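Side-chain contact in putative phosphohistidine phosphatase SixA (Agrobacterium tumefaciens, PDB 2RFL), which probably removes phosphate from phosphohistidine or a related phosphorylated substrate, acting as a phosphatase of the histidine phosphatase superfamily: residues V84-D87 with E88-N91. Numbering follows the deposited sequence.
Sequences VYID and EMYN
Two successive i-to-i+3 backbone hydrogen bonds define the contact between Ile86-Asp87 and Met89-Tyr90. Met89 N donates to Ile86 O at 3.0 Å in a nearly straight bond, and Tyr90 N donates to Asp87 O at 2.9 Å. Both donors stand above the carbonyl planes rather than on a lone pair, by 50° and 43° respectively, an offset compatible with a tight 3-10 turn.

An apolar contact lies beside the first bond. Ile86 CG2 lies 4.0 Å from CG of Met89, a selenomethionine here; the Ile86 methyl CG2 is anti to the backbone N and beside the carbonyl carbon, which turns it to the start of the 3-10 segment. Met89 CB rests 3.3 Å from Ile86 O, and the selenium end then leads away from the turn. Across the second bond, Tyr90 CB sits 3.4 Å from Asp87 O.

Polar ends find partners outside the two segments: Asp87 OD1 is hydrogen-bonded to Thr62 OG1 and Tyr90 OH to Asp28 OD2. With CG anti to the backbone N (chi1 174°), the Tyr90 ring reaches Phe29, edge-to-face, and His115. The two overlapping turns form a short 3-10 segment (87-89) that follows outer strand 82-85 of the alpha-beta-alpha sandwich and leads its chain into the loop before helix 98-102.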
loop_
_atom_site.group_PDB
_atom_site.type_symbol
_atom_site.label_atom_id
_atom_site.label_comp_id
_atom_site.label_asym_id
_atom_site.label_seq_id
_atom_site.Cartn_x
_atom_site.Cartn_y
_atom_site.Cartn_z
ATOM N N VAL A 84 -8.551 8.508 3.695
ATOM C CA VAL A 84 -9.593 8.776 2.715
ATOM C C VAL A 84 -9.868 7.578 1.813
ATOM O O VAL A 84 -8.950 6.879 1.341
ATOM C CB VAL A 84 -9.237 9.956 1.851
ATOM C CG1 VAL A 84 -9.348 11.239 2.658
ATOM C CG2 VAL A 84 -7.847 9.714 1.340
ATOM N N TYR A 85 -11.155 7.389 1.568
ATOM C CA TYR A 85 -11.641 6.292 0.778
ATOM C C TYR A 85 -12.136 6.687 -0.616
ATOM O O TYR A 85 -12.915 7.602 -0.781
ATOM C CB TYR A 85 -12.701 5.572 1.567
ATOM C CG TYR A 85 -12.131 4.906 2.786
ATOM C CD1 TYR A 85 -11.426 3.719 2.669
ATOM C CD2 TYR A 85 -12.270 5.484 4.052
ATOM C CE1 TYR A 85 -10.898 3.089 3.790
ATOM C CE2 TYR A 85 -11.750 4.861 5.180
ATOM C CZ TYR A 85 -11.066 3.668 5.034
ATOM O OH TYR A 85 -10.549 3.032 6.119
ATOM N N ILE A 86 -11.657 5.946 -1.601
ATOM C CA ILE A 86 -11.703 6.324 -2.972
ATOM C C ILE A 86 -12.113 5.084 -3.720
ATOM O O ILE A 86 -11.283 4.188 -3.928
ATOM C CB ILE A 86 -10.288 6.763 -3.412
ATOM C CG1 ILE A 86 -9.811 7.956 -2.546
ATOM C CG2 ILE A 86 -10.214 7.008 -4.951
ATOM C CD1 ILE A 86 -8.568 8.592 -2.979
ATOM N N ASP A 87 -13.393 5.030 -4.103
ATOM C CA ASP A 87 -13.980 3.883 -4.813
ATOM C C ASP A 87 -13.182 3.536 -6.080
ATOM O O ASP A 87 -12.985 2.360 -6.396
ATOM C CB ASP A 87 -15.456 4.149 -5.198
ATOM C CG ASP A 87 -16.473 3.889 -4.046
ATOM O OD1 ASP A 87 -16.548 2.796 -3.445
ATOM O OD2 ASP A 87 -17.276 4.800 -3.785
ATOM N N GLU A 88 -12.693 4.570 -6.763
ATOM C CA GLU A 88 -11.942 4.436 -8.017
ATOM C C GLU A 88 -10.531 3.790 -7.884
ATOM O O GLU A 88 -9.808 3.617 -8.871
ATOM C CB GLU A 88 -11.869 5.804 -8.689
ATOM C CG GLU A 88 -11.805 5.764 -10.206
ATOM C CD GLU A 88 -13.161 5.651 -10.861
ATOM O OE1 GLU A 88 -14.115 5.197 -10.188
ATOM O OE2 GLU A 88 -13.283 6.008 -12.053
HETATM N N MSE A 89 -10.165 3.443 -6.654
HETATM C CA MSE A 89 -8.975 2.639 -6.407
HETATM C C MSE A 89 -9.279 1.150 -6.538
HETATM O O MSE A 89 -8.368 0.327 -6.621
HETATM C CB MSE A 89 -8.405 2.938 -5.018
HETATM C CG MSE A 89 -7.460 4.129 -4.980
HETATM SE SE MSE A 89 -6.596 4.346 -3.244
HETATM C CE MSE A 89 -5.009 3.258 -3.558
ATOM N N TYR A 90 -10.564 0.813 -6.557
ATOM C CA TYR A 90 -10.996 -0.544 -6.867
ATOM C C TYR A 90 -11.359 -0.685 -8.341
ATOM O O TYR A 90 -12.127 0.114 -8.880
ATOM C CB TYR A 90 -12.186 -0.940 -5.991
ATOM C CG TYR A 90 -12.781 -2.286 -6.339
ATOM C CD1 TYR A 90 -12.161 -3.464 -5.946
ATOM C CD2 TYR A 90 -13.965 -2.378 -7.061
ATOM C CE1 TYR A 90 -12.702 -4.696 -6.262
ATOM C CE2 TYR A 90 -14.513 -3.605 -7.381
ATOM C CZ TYR A 90 -13.878 -4.761 -6.979
ATOM O OH TYR A 90 -14.420 -5.985 -7.296
ATOM N N ASN A 91 -10.804 -1.704 -8.987
ATOM C CA ASN A 91 -10.919 -1.848 -10.434
ATOM C C ASN A 91 -10.579 -0.556 -11.170
ATOM O O ASN A 91 -11.412 0.000 -11.884
ATOM C CB ASN A 91 -12.324 -2.317 -10.817
ATOM C CG ASN A 91 -12.316 -3.321 -11.952
ATOM O OD1 ASN A 91 -11.983 -4.491 -11.758
ATOM N ND2 ASN A 91 -12.680 -2.869 -13.146
#